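Long-range contact in putative endo-1,4-beta-xylanase (Bacteroides thetaiotaomicron VPI-5482, PDB 5MSX), which probably hydrolyses glycosidic bonds in plant pectin as a family 43 glycoside hydrolase of a gut bacterium, consistent with an arabinofuranosidase role: residues 111-116 / 137-142. Sequence-based numbering, arbitrary orientation.
Sequences NGYMYP and KPFTPS
The phenol oxygen of Tyr-115 is gripped twice: the backbone N of Thr-140 donates to its OH at 3.0 Å in a nearly straight bond (167°), and the same OH donates to a water 2.7 Å away. That water, in the plane of the Tyr-115 ring, donates in turn to Pro-138 O at 2.8 Å, which ties the tyrosine to the loop on both sides of Phe-139. With CG beside the backbone N and anti to the carbonyl carbon (chi1 -64°), the Tyr-115 ring reaches along the loop. Ser-142 CB lies at its edge, in plane, and Ser-142 O comes within 3.4 Å of Tyr-115 CD2. The serine hydroxyl itself is held by Arg-130 O. Phe-135 adds an edge-to-face partner for the Tyr-115 ring, and Leu-128 also packs on it. Replaced by a phenylalanine, this residue would probably keep much of the ring packing but leave Thr-140 N without its acceptor and the water without its donor.

Beside the polar bridge, Phe-139 meets one face of Tyr-113. Its CB sits over the ring in a CH-pi contact, 4.1 Å from the Tyr-113 centroid, while CD2 comes in toward the rim, 3.7 Å from Tyr-113 CZ. The phenylalanine turns an edge to the tyrosine face, the planes inclined at 51°. A cis peptide bond precedes Pro-138, whose carbonyl O also approaches Tyr-113 CD1. Strand 113-119 of one antiparallel blade is thus joined, through alternate tyrosines, to the irregular connection leading from strand 127-128 to strand 156-159 of the next blade, in the five-bladed beta-propeller characteristic of family 43 glycoside hydrolases.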
loop_
_atom_site.group_PDB
_atom_site.type_symbol
_atom_site.label_atom_id
_atom_site.label_comp_id
_atom_site.label_asym_id
_atom_site.label_seq_id
_atom_site.Cartn_x
_atom_site.Cartn_y
_atom_site.Cartn_z
ATOM N N ASN C 111 -12.978 -15.119 18.067
ATOM C CA ASN C 111 -12.877 -15.608 19.455
ATOM C C ASN C 111 -12.612 -14.489 20.435
ATOM O O ASN C 111 -11.743 -14.601 21.282
ATOM C CB ASN C 111 -11.828 -16.727 19.554
ATOM C CG ASN C 111 -12.149 -17.877 18.628
ATOM O OD1 ASN C 111 -13.297 -18.296 18.517
ATOM N ND2 ASN C 111 -11.154 -18.371 17.931
ATOM N N GLY C 112 -13.363 -13.390 20.294
ATOM C CA GLY C 112 -13.237 -12.220 21.179
ATOM C C GLY C 112 -12.215 -11.138 20.837
ATOM O O GLY C 112 -12.110 -10.131 21.557
ATOM N N TYR C 113 -11.456 -11.307 19.758
ATOM C CA TYR C 113 -10.320 -10.403 19.491
ATOM C C TYR C 113 -10.261 -9.979 18.033
ATOM O O TYR C 113 -10.557 -10.762 17.146
ATOM C CB TYR C 113 -8.981 -11.051 19.925
ATOM C CG TYR C 113 -8.857 -11.198 21.417
ATOM C CD1 TYR C 113 -9.372 -12.300 22.071
ATOM C CD2 TYR C 113 -8.237 -10.222 22.177
ATOM C CE1 TYR C 113 -9.260 -12.427 23.452
ATOM C CE2 TYR C 113 -8.117 -10.344 23.545
ATOM C CZ TYR C 113 -8.637 -11.446 24.169
ATOM O OH TYR C 113 -8.540 -11.538 25.527
ATOM N N MET C 114 -9.872 -8.726 17.805
ATOM C CA MET C 114 -9.812 -8.189 16.452
ATOM C C MET C 114 -8.547 -8.657 15.729
ATOM O O MET C 114 -7.474 -8.630 16.333
ATOM C CB MET C 114 -9.851 -6.674 16.504
ATOM C CG MET C 114 -11.188 -6.160 17.049
ATOM S SD MET C 114 -11.229 -4.382 17.207
ATOM C CE MET C 114 -9.813 -4.039 18.270
ATOM N N TYR C 115 -8.707 -9.045 14.462
ATOM C CA TYR C 115 -7.628 -9.403 13.538
ATOM C C TYR C 115 -7.789 -8.707 12.184
ATOM O O TYR C 115 -8.899 -8.635 11.660
ATOM C CB TYR C 115 -7.635 -10.900 13.229
ATOM C CG TYR C 115 -7.373 -11.760 14.425
ATOM C CD1 TYR C 115 -8.399 -12.073 15.314
ATOM C CD2 TYR C 115 -6.088 -12.279 14.667
ATOM C CE1 TYR C 115 -8.153 -12.849 16.435
ATOM C CE2 TYR C 115 -5.833 -13.078 15.761
ATOM C CZ TYR C 115 -6.855 -13.360 16.657
ATOM O OH TYR C 115 -6.594 -14.141 17.764
ATOM N N PRO C 116 -6.666 -8.266 11.585
ATOM C CA PRO C 116 -6.667 -7.842 10.184
ATOM C C PRO C 116 -6.573 -9.010 9.213
ATOM O O PRO C 116 -5.748 -9.904 9.388
ATOM C CB PRO C 116 -5.422 -6.966 10.098
ATOM C CG PRO C 116 -4.478 -7.541 11.107
ATOM C CD PRO C 116 -5.333 -8.112 12.206
ATOM N N LYS C 137 -6.815 -20.233 20.823
ATOM C CA LYS C 137 -7.307 -19.364 21.886
ATOM C C LYS C 137 -6.238 -19.097 22.936
ATOM O O LYS C 137 -5.337 -19.898 23.064
ATOM C CB LYS C 137 -8.504 -20.019 22.544
ATOM C CG LYS C 137 -9.630 -20.302 21.572
ATOM C CD LYS C 137 -10.798 -20.880 22.327
ATOM C CE LYS C 137 -11.984 -21.107 21.418
ATOM N NZ LYS C 137 -13.129 -21.464 22.291
ATOM N N PRO C 138 -6.323 -18.003 23.700
ATOM C CA PRO C 138 -7.385 -16.989 23.597
ATOM C C PRO C 138 -7.187 -16.062 22.391
ATOM O O PRO C 138 -8.177 -15.681 21.754
ATOM C CB PRO C 138 -7.281 -16.220 24.920
ATOM C CG PRO C 138 -5.873 -16.425 25.387
ATOM C CD PRO C 138 -5.322 -17.663 24.722
ATOM N N PHE C 139 -5.931 -15.728 22.078
ATOM C CA PHE C 139 -5.597 -15.004 20.856
ATOM C C PHE C 139 -4.226 -15.393 20.267
ATOM O O PHE C 139 -3.373 -15.930 20.961
ATOM C CB PHE C 139 -5.670 -13.500 21.110
ATOM C CG PHE C 139 -4.796 -13.022 22.233
ATOM C CD1 PHE C 139 -3.447 -12.726 22.011
ATOM C CD2 PHE C 139 -5.313 -12.852 23.515
ATOM C CE1 PHE C 139 -2.637 -12.272 23.041
ATOM C CE2 PHE C 139 -4.506 -12.405 24.556
ATOM C CZ PHE C 139 -3.164 -12.113 24.317
ATOM N N THR C 140 -4.065 -15.095 18.982
ATOM C CA THR C 140 -2.860 -15.342 18.179
ATOM C C THR C 140 -2.016 -14.043 18.198
ATOM O O THR C 140 -2.542 -12.962 18.516
ATOM C CB THR C 140 -3.319 -15.783 16.762
ATOM O OG1 THR C 140 -3.928 -17.077 16.866
ATOM C CG2 THR C 140 -2.247 -15.873 15.722
ATOM N N PRO C 141 -0.690 -14.139 17.940
ATOM C CA PRO C 141 0.109 -12.903 17.802
ATOM C C PRO C 141 -0.317 -11.994 16.633
ATOM O O PRO C 141 0.079 -10.842 16.601
ATOM C CB PRO C 141 1.537 -13.429 17.577
ATOM C CG PRO C 141 1.547 -14.767 18.237
ATOM C CD PRO C 141 0.177 -15.334 18.019
ATOM N N SER C 142 -1.053 -12.552 15.676
ATOM C CA SER C 142 -1.746 -11.864 14.591
ATOM C C SER C 142 -2.857 -10.838 14.908
ATOM O O SER C 142 -3.465 -10.304 13.965
ATOM C CB SER C 142 -2.395 -12.912 13.702
ATOM O OG SER C 142 -1.426 -13.741 13.121
HETATM O O HOH W 1 -8.763 -14.743 19.206
#